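Local structure of ADP-ribosylating toxin CARDS (Mycoplasma pneumoniae, 4TLV) at residues Ile60-Ser65 / Ala231-Ser236; Ile122-Thr127 / Gln260-Tyr265; Ala218-Ser221 / Ser225-Leu228. The protein transfers the ADP-ribosyl group of NAD(+) to multiple target proteins and causes vacuolation and epithelial damage in mammalian cells, as the main virulence factor of the bacterium. All coordinates share one frame; numbering follows the deposited sequence.

Contact 1: Ile60-Ser65 / Ala231-Ser236; sequences IRFFGS and ACPDWS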
ATOM      1  N   ILE A  60      12.470   0.717   4.354  1.00  9.79           N
ATOM      2  CA  ILE A  60      13.436   1.783   4.641  1.00 11.56           C
ATOM      3  C   ILE A  60      12.789   3.152   4.869  1.00 10.95           C
ATOM      4  O   ILE A  60      13.460   4.106   5.287  1.00 10.93           O
ATOM      5  CB  ILE A  60      14.556   1.874   3.560  1.00 17.09           C
ATOM      6  CG1 ILE A  60      15.718   2.739   4.069  1.00 20.20           C
ATOM      7  CG2 ILE A  60      14.021   2.476   2.282  1.00 17.09           C
ATOM      8  CD1 ILE A  60      17.001   2.598   3.231  1.00 23.44           C
ATOM      9  N   ARG A  61      11.482   3.252   4.641  1.00  9.29           N
ATOM     10  CA  ARG A  61      10.802   4.552   4.789  1.00  9.39           C
ATOM     11  C   ARG A  61      11.063   5.247   6.135  1.00 10.69           C
ATOM     12  O   ARG A  61      11.349   6.460   6.170  1.00 10.38           O
ATOM     13  CB  ARG A  61       9.297   4.426   4.519  1.00  9.01           C
ATOM     14  CG  ARG A  61       8.477   5.735   4.703  1.00  9.32           C
ATOM     15  CD  ARG A  61       9.045   6.919   3.915  1.00 11.47           C
ATOM     16  NE  ARG A  61       8.292   8.131   4.232  1.00  9.76           N
ATOM     17  CZ  ARG A  61       8.502   8.880   5.317  1.00  9.65           C
ATOM     18  NH1 ARG A  61       9.463   8.549   6.170  1.00 10.01           N
ATOM     19  NH2 ARG A  61       7.750   9.964   5.546  1.00 10.15           N
ATOM     20  N   PHE A  62      10.970   4.511   7.245  1.00 10.93           N
ATOM     21  CA  PHE A  62      11.122   5.149   8.566  1.00 10.10           C
ATOM     22  C   PHE A  62      12.499   5.791   8.660  1.00 11.81           C
ATOM     23  O   PHE A  62      12.689   6.793   9.346  1.00 12.36           O
ATOM     24  CB  PHE A  62      10.957   4.141   9.725  1.00 11.13           C
ATOM     25  CG  PHE A  62      12.172   3.270   9.949  1.00 11.51           C
ATOM     26  CD1 PHE A  62      12.367   2.117   9.193  1.00  9.07           C
ATOM     27  CD2 PHE A  62      13.135   3.617  10.888  1.00 12.46           C
ATOM     28  CE1 PHE A  62      13.495   1.314   9.369  1.00 12.59           C
ATOM     29  CE2 PHE A  62      14.280   2.813  11.072  1.00 11.75           C
ATOM     30  CZ  PHE A  62      14.450   1.659  10.313  1.00 11.98           C
ATOM     31  N   PHE A  63      13.452   5.191   7.960  1.00 11.81           N
ATOM     32  CA  PHE A  63      14.850   5.583   8.057  1.00 10.58           C
ATOM     33  C   PHE A  63      15.108   6.941   7.378  1.00 15.50           C
ATOM     34  O   PHE A  63      16.147   7.571   7.606  1.00 15.59           O
ATOM     35  CB  PHE A  63      15.723   4.460   7.460  1.00 11.63           C
ATOM     36  CG  PHE A  63      17.173   4.546   7.840  1.00 15.82           C
ATOM     37  CD1 PHE A  63      17.570   4.379   9.154  1.00 17.32           C
ATOM     38  CD2 PHE A  63      18.141   4.762   6.873  1.00 18.22           C
ATOM     39  CE1 PHE A  63      18.911   4.439   9.502  1.00 20.56           C
ATOM     40  CE2 PHE A  63      19.478   4.828   7.214  1.00 18.34           C
ATOM     41  CZ  PHE A  63      19.861   4.666   8.534  1.00 17.52           C
ATOM     42  N   GLY A  64      14.160   7.397   6.561  1.00 11.72           N
ATOM     43  CA  GLY A  64      14.225   8.725   5.973  1.00 12.76           C
ATOM     44  C   GLY A  64      13.569   9.843   6.782  1.00 14.30           C
ATOM     45  O   GLY A  64      13.267  10.906   6.226  1.00 11.64           O
ATOM     46  N   SER A  65      13.314   9.615   8.076  1.00 12.17           N
ATOM     47  CA  SER A  65      12.737  10.658   8.934  1.00 12.46           C
ATOM     48  C   SER A  65      13.594  11.920   8.900  1.00 13.81           C
ATOM     49  O   SER A  65      14.821  11.831   8.890  1.00 13.14           O
ATOM     50  CB  SER A  65      12.675  10.192  10.386  1.00 14.96           C
ATOM     51  OG  SER A  65      11.737   9.147  10.548  1.00 17.50           O
ATOM     52  N   ALA A 231      10.474   1.518  13.485  1.00 11.92           N
ATOM     53  CA  ALA A 231      11.294   2.705  13.802  1.00 12.82           C
ATOM     54  C   ALA A 231      12.358   2.483  14.887  1.00 15.84           C
ATOM     55  O   ALA A 231      13.315   3.266  14.988  1.00 16.40           O
ATOM     56  CB  ALA A 231      10.411   3.865  14.182  1.00 11.89           C
ATOM     57  N   CYS A 232      12.176   1.449  15.709  1.00 12.81           N
ATOM     58  CA  CYS A 232      13.128   1.144  16.784  1.00 13.35           C
ATOM     59  C   CYS A 232      13.597  -0.301  16.647  1.00 13.66           C
ATOM     60  O   CYS A 232      13.321  -1.121  17.517  1.00 14.98           O
ATOM     61  CB  CYS A 232      12.471   1.319  18.156  1.00 18.81           C
ATOM     62  SG  CYS A 232      11.341   2.709  18.335  1.00 23.16           S
ATOM     63  N   PRO A 233      14.310  -0.615  15.552  1.00 14.64           N
ATOM     64  CA  PRO A 233      14.605  -2.011  15.200  1.00 15.28           C
ATOM     65  C   PRO A 233      15.515  -2.691  16.213  1.00 16.49           C
ATOM     66  O   PRO A 233      15.567  -3.911  16.234  1.00 16.41           O
ATOM     67  CB  PRO A 233      15.339  -1.918  13.858  1.00 13.31           C
ATOM     68  CG  PRO A 233      15.662  -0.467  13.653  1.00 13.65           C
ATOM     69  CD  PRO A 233      14.843   0.360  14.584  1.00 12.30           C
ATOM     70  N   ASP A 234      16.200  -1.911  17.043  1.00 17.16           N
ATOM     71  CA  ASP A 234      17.130  -2.482  18.009  1.00 20.50           C
ATOM     72  C   ASP A 234      16.842  -2.052  19.447  1.00 23.47           C
ATOM     73  O   ASP A 234      17.740  -1.951  20.281  1.00 21.26           O
ATOM     74  CB  ASP A 234      18.550  -2.151  17.582  1.00 22.32           C
ATOM     75  CG  ASP A 234      18.834  -2.659  16.194  1.00 19.88           C
ATOM     76  OD1 ASP A 234      18.932  -3.885  16.051  1.00 19.61           O
ATOM     77  OD2 ASP A 234      18.885  -1.851  15.250  1.00 20.61           O
ATOM     78  N   TRP A 235      15.566  -1.828  19.715  1.00 19.82           N
ATOM     79  CA  TRP A 235      15.073  -1.486  21.039  1.00 22.03           C
ATOM     80  C   TRP A 235      15.651  -2.393  22.131  1.00 25.27           C
ATOM     81  O   TRP A 235      15.655  -3.611  21.986  1.00 24.81           O
ATOM     82  CB  TRP A 235      13.552  -1.610  21.035  1.00 22.03           C
ATOM     83  CG  TRP A 235      12.907  -1.314  22.337  1.00 24.05           C
ATOM     84  CD1 TRP A 235      12.727  -2.175  23.376  1.00 22.96           C
ATOM     85  CD2 TRP A 235      12.336  -0.070  22.736  1.00 23.77           C
ATOM     86  NE1 TRP A 235      12.078  -1.542  24.404  1.00 26.78           N
ATOM     87  CE2 TRP A 235      11.823  -0.246  24.034  1.00 24.58           C
ATOM     88  CE3 TRP A 235      12.192   1.174  22.114  1.00 29.14           C
ATOM     89  CZ2 TRP A 235      11.187   0.773  24.729  1.00 31.66           C
ATOM     90  CZ3 TRP A 235      11.558   2.191  22.805  1.00 35.60           C
ATOM     91  CH2 TRP A 235      11.059   1.984  24.099  1.00 38.12           C
ATOM     92  N   SER A 236      16.119  -1.787  23.224  1.00 27.69           N
ATOM     93  CA  SER A 236      16.641  -2.531  24.381  1.00 38.38           C
ATOM     94  C   SER A 236      15.939  -2.096  25.660  1.00 36.70           C
ATOM     95  O   SER A 236      15.529  -0.948  25.781  1.00 36.05           O
ATOM     96  CB  SER A 236      18.149  -2.302  24.556  1.00 41.00           C
ATOM     97  OG  SER A 236      18.911  -3.102  23.666  1.00 48.30           O
TER
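Ala231 meets the side chain of Phe62 where the short helix 228-231 ends and the chain turns toward Pro233. Its main contribution comes from the backbone: the CA of Ala231 lies 3.6 Å from CD2 of Phe62, while the methyl carbon CB stands farther off, 4.3 Å from the same ring atom. The approach to the ring is oblique, with the Ala231 nitrogen above one face near its rim. Over the centre of the opposite face sits CB of Phe63, the next residue of the ring's own segment, so the benzyl group is held between its sequence neighbour and the end of a helix distant in sequence.

Cys232 then leaves helical geometry and points its CB away from segment 60-65, and its SG forms the disulfide with Cys249, a covalent tie beside the apolar contact. Pro233 brings the chain back to the ring. Its CG comes within 4.1 Å of CZ at the far end of Phe62, the two side chains approaching from opposite directions. Phe62 reaches both partners with CG lodged between its backbone N and carbonyl carbon (chi1 77°). The chain beneath it is a short 3-10 turn, and its carbonyl oxygen is gripped by both the backbone N and the hydroxyl of Ser65; the Ser65 OG to Phe62 O bond measures 2.8 Å and lies in the carbonyl plane. Farther on, Asp234 OD2 accepts a hydrogen bond from Leu15 N and Trp235 packs edge-to-face with Phe44.

The contact thus joins the loop after helix 56-60, in the mono-ADP-ribosyltransferase domain, to a segment assigned to the probable NAD(+)-binding pocket. Strand 9-14 touches both segments, through Val13 against Phe62 and Arg12 against Pro233.

Contact 2: Ile122-Thr127 / Gln260-Tyr265; sequences IRALRT and QSLPQY
The last turn of helix 115-126 in the mono-ADP-ribosyltransferase domain meets the irregular linker chain that leads from strand 253-258 to the D2 domain, and two small side-chain contacts join them. In the first, the methyl group of Ala124 touches one branch of Leu262, with CB 3.9 Å from CD2. Leu262 extends its CG anti to the backbone N (chi1 -169°), which carries the branched end across to the helix. This is a purely apolar meeting, made by a buried alanine and a leucine that remains partly exposed.

The second lies three residues farther along, at Thr127, the first residue to depart from helical geometry. Here the amide end of Gln264 comes up to the threonine, NE2 standing 3.5 Å from OG1 and 3.7 Å from CB, with the two side chains crossing at about a right angle. The separation from OG1 is that of van der Waals contact, and the hydroxyl is engaged elsewhere: it donates to Arg123 O at 2.8 Å, from above the carbonyl plane by 35°. Thr127 is thereby tied back to the helix by its own side chain, at a point where the backbone bonds from its N are weak. A bend at chi2 (138°) brings the Gln264 amide toward the helix end, although its CB does not point there, and CG of the same residue lies against one face of the Tyr265 ring.

Charged residues of the helix reach beyond this contact, Arg126 forming a salt bridge with Glu97 of helix 92-104 and Arg123 another with Asp519 of the D3 domain. Leu262 also packs on Leu40 of helix 35-40 and on Tyr257 of strand 253-258, while Phe440 touches both Thr127 and Gln264.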
ATOM      1  N   ILE A 122      -8.060  -2.040  13.477  1.00 11.04           N
ATOM      2  CA  ILE A 122      -8.052  -2.470  12.085  1.00 16.66           C
ATOM      3  C   ILE A 122      -8.013  -1.252  11.153  1.00 13.48           C
ATOM      4  O   ILE A 122      -7.333  -1.268  10.131  1.00 15.18           O
ATOM      5  CB  ILE A 122      -9.273  -3.384  11.741  1.00 16.21           C
ATOM      6  CG1 ILE A 122      -9.217  -4.710  12.523  1.00 17.78           C
ATOM      7  CG2 ILE A 122      -9.321  -3.705  10.246  1.00 17.59           C
ATOM      8  CD1 ILE A 122      -7.966  -5.473  12.316  1.00 21.54           C
ATOM      9  N   ARG A 123      -8.740  -0.194  11.502  1.00 15.16           N
ATOM     10  CA  ARG A 123      -8.719   1.021  10.686  1.00 17.64           C
ATOM     11  C   ARG A 123      -7.302   1.606  10.594  1.00 14.92           C
ATOM     12  O   ARG A 123      -6.847   2.007   9.515  1.00 13.54           O
ATOM     13  CB  ARG A 123      -9.681   2.070  11.237  1.00 16.61           C
ATOM     14  CG  ARG A 123      -9.736   3.375  10.392  1.00 22.97           C
ATOM     15  CD  ARG A 123     -10.862   4.297  10.904  1.00 28.14           C
ATOM     16  NE  ARG A 123     -11.258   5.339   9.953  1.00 44.62           N
ATOM     17  CZ  ARG A 123     -12.493   5.488   9.460  1.00 48.88           C
ATOM     18  NH1 ARG A 123     -13.479   4.661   9.817  1.00 37.85           N
ATOM     19  NH2 ARG A 123     -12.748   6.475   8.604  1.00 44.01           N
ATOM     20  N   ALA A 124      -6.614   1.653  11.731  1.00 13.45           N
ATOM     21  CA  ALA A 124      -5.222   2.100  11.752  1.00 14.84           C
ATOM     22  C   ALA A 124      -4.322   1.205  10.888  1.00 12.95           C
ATOM     23  O   ALA A 124      -3.496   1.709  10.127  1.00 11.55           O
ATOM     24  CB  ALA A 124      -4.708   2.169  13.172  1.00 13.98           C
ATOM     25  N   LEU A 125      -4.476  -0.111  11.013  1.00 11.22           N
ATOM     26  CA  LEU A 125      -3.689  -1.053  10.206  1.00 10.57           C
ATOM     27  C   LEU A 125      -3.948  -0.830   8.705  1.00 13.90           C
ATOM     28  O   LEU A 125      -3.030  -0.904   7.883  1.00 13.45           O
ATOM     29  CB  LEU A 125      -4.064  -2.488  10.564  1.00 10.78           C
ATOM     30  CG  LEU A 125      -3.449  -3.622   9.736  1.00 11.51           C
ATOM     31  CD1 LEU A 125      -1.925  -3.530   9.805  1.00 14.09           C
ATOM     32  CD2 LEU A 125      -3.943  -4.956  10.281  1.00 14.29           C
ATOM     33  N   ARG A 126      -5.209  -0.572   8.365  1.00 11.49           N
ATOM     34  CA  ARG A 126      -5.644  -0.427   6.967  1.00 13.24           C
ATOM     35  C   ARG A 126      -5.144   0.851   6.314  1.00 11.36           C
ATOM     36  O   ARG A 126      -4.963   0.924   5.097  1.00 13.59           O
ATOM     37  CB  ARG A 126      -7.167  -0.388   6.911  1.00 12.95           C
ATOM     38  CG  ARG A 126      -7.844  -1.747   7.028  1.00 13.01           C
ATOM     39  CD  ARG A 126      -9.362  -1.513   6.971  1.00 10.15           C
ATOM     40  NE  ARG A 126     -10.062  -2.724   6.560  1.00 13.82           N
ATOM     41  CZ  ARG A 126     -11.329  -2.750   6.177  1.00 14.39           C
ATOM     42  NH1 ARG A 126     -12.027  -1.612   6.148  1.00 12.88           N
ATOM     43  NH2 ARG A 126     -11.888  -3.898   5.808  1.00 11.54           N
ATOM     44  N   THR A 127      -4.982   1.880   7.129  1.00 13.20           N
ATOM     45  CA  THR A 127      -4.692   3.202   6.610  1.00 15.21           C
ATOM     46  C   THR A 127      -3.280   3.598   7.046  1.00 16.75           C
ATOM     47  O   THR A 127      -2.307   3.326   6.316  1.00 20.05           O
ATOM     48  CB  THR A 127      -5.800   4.229   6.977  1.00 18.66           C
ATOM     49  OG1 THR A 127      -5.912   4.369   8.399  1.00 19.70           O
ATOM     50  CG2 THR A 127      -7.147   3.769   6.415  1.00 16.34           C
ATOM     51  N   GLN A 260      -8.987   5.385  21.089  1.00 22.06           N
ATOM     52  CA  GLN A 260     -10.038   6.245  20.577  1.00 24.47           C
ATOM     53  C   GLN A 260      -9.487   7.631  20.204  1.00 22.63           C
ATOM     54  O   GLN A 260     -10.167   8.414  19.549  1.00 23.98           O
ATOM     55  CB  GLN A 260     -11.189   6.359  21.593  1.00 25.01           C
ATOM     56  CG  GLN A 260     -10.798   7.022  22.914  1.00 27.28           C
ATOM     57  CD  GLN A 260     -10.222   6.048  23.948  1.00 38.36           C
ATOM     58  OE1 GLN A 260      -9.635   5.013  23.603  1.00 30.38           O
ATOM     59  NE2 GLN A 260     -10.393   6.382  25.231  1.00 34.63           N
ATOM     60  N   SER A 261      -8.248   7.907  20.609  1.00 19.93           N
ATOM     61  CA  SER A 261      -7.596   9.195  20.356  1.00 19.72           C
ATOM     62  C   SER A 261      -6.580   9.156  19.209  1.00 22.92           C
ATOM     63  O   SER A 261      -6.010  10.183  18.843  1.00 19.71           O
ATOM     64  CB  SER A 261      -6.859   9.653  21.608  1.00 18.10           C
ATOM     65  OG  SER A 261      -7.762   9.893  22.666  1.00 23.41           O
ATOM     66  N   LEU A 262      -6.344   7.965  18.667  1.00 18.09           N
ATOM     67  CA  LEU A 262      -5.300   7.742  17.668  1.00 20.87           C
ATOM     68  C   LEU A 262      -5.605   8.538  16.395  1.00 19.94           C
ATOM     69  O   LEU A 262      -6.648   8.341  15.777  1.00 22.96           O
ATOM     70  CB  LEU A 262      -5.212   6.226  17.381  1.00 21.58           C
ATOM     71  CG  LEU A 262      -4.075   5.619  16.569  1.00 26.65           C
ATOM     72  CD1 LEU A 262      -2.712   6.023  17.110  1.00 22.22           C
ATOM     73  CD2 LEU A 262      -4.239   4.092  16.562  1.00 24.26           C
ATOM     74  N   PRO A 263      -4.712   9.470  16.016  1.00 18.16           N
ATOM     75  CA  PRO A 263      -5.000  10.303  14.837  1.00 19.34           C
ATOM     76  C   PRO A 263      -4.565   9.625  13.539  1.00 18.72           C
ATOM     77  O   PRO A 263      -3.630   8.833  13.544  1.00 15.89           O
ATOM     78  CB  PRO A 263      -4.128  11.541  15.071  1.00 17.91           C
ATOM     79  CG  PRO A 263      -2.942  11.002  15.827  1.00 18.88           C
ATOM     80  CD  PRO A 263      -3.499   9.917  16.727  1.00 18.38           C
ATOM     81  N   GLN A 264      -5.217   9.977  12.440  1.00 17.59           N
ATOM     82  CA  GLN A 264      -4.834   9.466  11.126  1.00 20.47           C
ATOM     83  C   GLN A 264      -3.439   9.960  10.716  1.00 18.92           C
ATOM     84  O   GLN A 264      -2.676   9.224  10.091  1.00 18.96           O
ATOM     85  CB  GLN A 264      -5.844   9.925  10.084  1.00 19.70           C
ATOM     86  CG  GLN A 264      -5.480   9.511   8.679  1.00 25.93           C
ATOM     87  CD  GLN A 264      -6.683   9.032   7.906  1.00 38.23           C
ATOM     88  OE1 GLN A 264      -7.562   9.823   7.538  1.00 41.91           O
ATOM     89  NE2 GLN A 264      -6.742   7.728   7.664  1.00 31.80           N
ATOM     90  N   TYR A 265      -3.121  11.207  11.051  1.00 15.12           N
ATOM     91  CA  TYR A 265      -1.819  11.786  10.682  1.00 13.49           C
ATOM     92  C   TYR A 265      -0.993  12.172  11.897  1.00 14.38           C
ATOM     93  O   TYR A 265      -1.544  12.505  12.938  1.00 16.71           O
ATOM     94  CB  TYR A 265      -2.013  13.008   9.769  1.00 13.34           C
ATOM     95  CG  TYR A 265      -2.722  12.638   8.505  1.00 14.30           C
ATOM     96  CD1 TYR A 265      -2.095  11.860   7.547  1.00 17.02           C
ATOM     97  CD2 TYR A 265      -4.028  13.037   8.274  1.00 18.30           C
ATOM     98  CE1 TYR A 265      -2.750  11.482   6.391  1.00 17.49           C
ATOM     99  CE2 TYR A 265      -4.693  12.667   7.108  1.00 19.51           C
ATOM    100  CZ  TYR A 265      -4.044  11.890   6.172  1.00 23.59           C
ATOM    101  OH  TYR A 265      -4.686  11.514   5.007  1.00 24.03           O
TER

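Contact 3: Ala218-Ser221 / Ser225-Leu228; sequences ADVS and SASL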
ATOM      1  N   ALA A 218       5.416   6.098  16.012  1.00 12.25           N
ATOM      2  CA  ALA A 218       6.553   6.929  15.665  1.00 13.84           C
ATOM      3  C   ALA A 218       6.176   7.874  14.509  1.00 13.04           C
ATOM      4  O   ALA A 218       5.653   7.438  13.477  1.00 12.79           O
ATOM      5  CB  ALA A 218       7.751   6.063  15.296  1.00 13.24           C
ATOM      6  N   ASP A 219       6.438   9.164  14.693  1.00 12.14           N
ATOM      7  CA  ASP A 219       6.222  10.165  13.644  1.00 12.47           C
ATOM      8  C   ASP A 219       7.463  10.170  12.744  1.00 11.49           C
ATOM      9  O   ASP A 219       8.547  10.565  13.183  1.00 11.55           O
ATOM     10  CB  ASP A 219       6.029  11.541  14.290  1.00 10.30           C
ATOM     11  CG  ASP A 219       5.778  12.636  13.290  1.00 13.10           C
ATOM     12  OD1 ASP A 219       6.081  12.449  12.091  1.00 12.96           O
ATOM     13  OD2 ASP A 219       5.259  13.696  13.709  1.00 14.47           O
ATOM     14  N   VAL A 220       7.314   9.738  11.490  1.00 12.43           N
ATOM     15  CA  VAL A 220       8.475   9.661  10.598  1.00 12.99           C
ATOM     16  C   VAL A 220       8.441  10.676   9.451  1.00  9.92           C
ATOM     17  O   VAL A 220       8.978  10.420   8.369  1.00 10.76           O
ATOM     18  CB  VAL A 220       8.729   8.214  10.086  1.00 11.82           C
ATOM     19  CG1 VAL A 220       9.164   7.320  11.245  1.00 11.99           C
ATOM     20  CG2 VAL A 220       7.472   7.648   9.370  1.00  8.93           C
ATOM     21  N   SER A 221       7.801  11.815   9.722  1.00 10.39           N
ATOM     22  CA  SER A 221       7.780  13.002   8.861  1.00 11.26           C
ATOM     23  C   SER A 221       6.653  12.994   7.843  1.00 11.22           C
ATOM     24  O   SER A 221       6.155  11.938   7.454  1.00 11.98           O
ATOM     25  CB  SER A 221       9.118  13.241   8.151  1.00 14.18           C
ATOM     26  OG  SER A 221      10.200  13.203   9.066  1.00 14.60           O
ATOM     27  N   SER A 225       2.923   7.800   9.933  1.00 12.41           N
ATOM     28  CA  SER A 225       3.043   7.015  11.161  1.00 13.26           C
ATOM     29  C   SER A 225       3.844   5.748  10.890  1.00 10.83           C
ATOM     30  O   SER A 225       3.681   5.136   9.839  1.00 11.76           O
ATOM     31  CB  SER A 225       1.649   6.584  11.650  1.00 12.30           C
ATOM     32  OG  SER A 225       0.764   7.679  11.725  1.00 14.75           O
ATOM     33  N   ALA A 226       4.694   5.352  11.839  1.00  9.84           N
ATOM     34  CA  ALA A 226       5.406   4.076  11.764  1.00  9.32           C
ATOM     35  C   ALA A 226       5.172   3.327  13.071  1.00 11.53           C
ATOM     36  O   ALA A 226       5.061   3.950  14.126  1.00 12.18           O
ATOM     37  CB  ALA A 226       6.922   4.298  11.541  1.00  8.73           C
ATOM     38  N   SER A 227       5.085   2.004  13.026  1.00 10.48           N
ATOM     39  CA  SER A 227       5.090   1.291  14.304  1.00 12.94           C
ATOM     40  C   SER A 227       6.500   1.293  14.861  1.00 10.77           C
ATOM     41  O   SER A 227       7.487   1.406  14.124  1.00 11.57           O
ATOM     42  CB  SER A 227       4.575  -0.144  14.182  1.00 16.02           C
ATOM     43  OG  SER A 227       5.262  -0.820  13.168  1.00 17.27           O
ATOM     44  N   LEU A 228       6.601   1.161  16.172  1.00 13.59           N
ATOM     45  CA  LEU A 228       7.911   1.119  16.803  1.00 13.19           C
ATOM     46  C   LEU A 228       8.725  -0.119  16.394  1.00 13.87           C
ATOM     47  O   LEU A 228       9.955  -0.108  16.456  1.00 13.06           O
ATOM     48  CB  LEU A 228       7.772   1.225  18.324  1.00 14.67           C
ATOM     49  CG  LEU A 228       7.521   2.648  18.861  1.00 13.05           C
ATOM     50  CD1 LEU A 228       6.256   3.305  18.292  1.00 14.26           C
ATOM     51  CD2 LEU A 228       7.486   2.628  20.395  1.00 13.17           C
TER
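Ala218 and Ala226 form the antiparallel hydrogen-bonded pair of a beta hairpin, linked in both directions: Ala218 N donates to Ala226 O at 2.9 Å, and Ala226 N to Ala218 O at 2.8 Å. Both donors lie in the plane of the carbonyl they meet. The two methyl groups emerge on the same face, their CB atoms 4.2 Å apart. Val220 adds to this apolar patch, with CG1 3.8 Å from CB of Ala226. At the other end, Leu228 brings CD1 to 3.7 Å from Ala218 N, placing a methyl group beside the paired backbone.

The next pair, Asp219 with Ser225, is non-hydrogen-bonded and turns its side chains to the other face. Asp219 shapes the start of the connection: OD1 accepts from Ser221 N at 3.0 Å, an Asx turn, and also bonds Ser268 OG. Farther out, Arg61 NH1 holds Val220 O, Ser221 OG bonds Glu252 and Tyr131 OH reaches Ser225 O.

Strand 214-219 is the middle of a three-stranded antiparallel sheet, flanked by 225-226 and 253-258, in the inferred NAD(+)-binding pocket region; helix 228-231 begins just after the hairpin, with Ser227 at the N-cap position.

The three contacts illustrate how one region can be tied to its surroundings at several levels. Contact 3 is local, a hairpin between segments only a few residues apart, whereas contacts 1 and 2 close long loops of the chain that interlock, since their segments alternate in the order 60-65, 122-127, 231-236, 260-265. The hairpin lies within both loops. The centres of contacts 1 and 3 are about 8 Å apart, and Arg61 and Ser65 touch the hairpin. The centres of contacts 2 and 3 are about 12 Å apart, with Gln264 against Ser225. Contacts 1 and 2 do not touch. Contact 1 joins the transferase domain to the inferred NAD(+)-binding pocket region, contact 2 joins it to the chain toward D2, and contact 3 folds the pocket region between them.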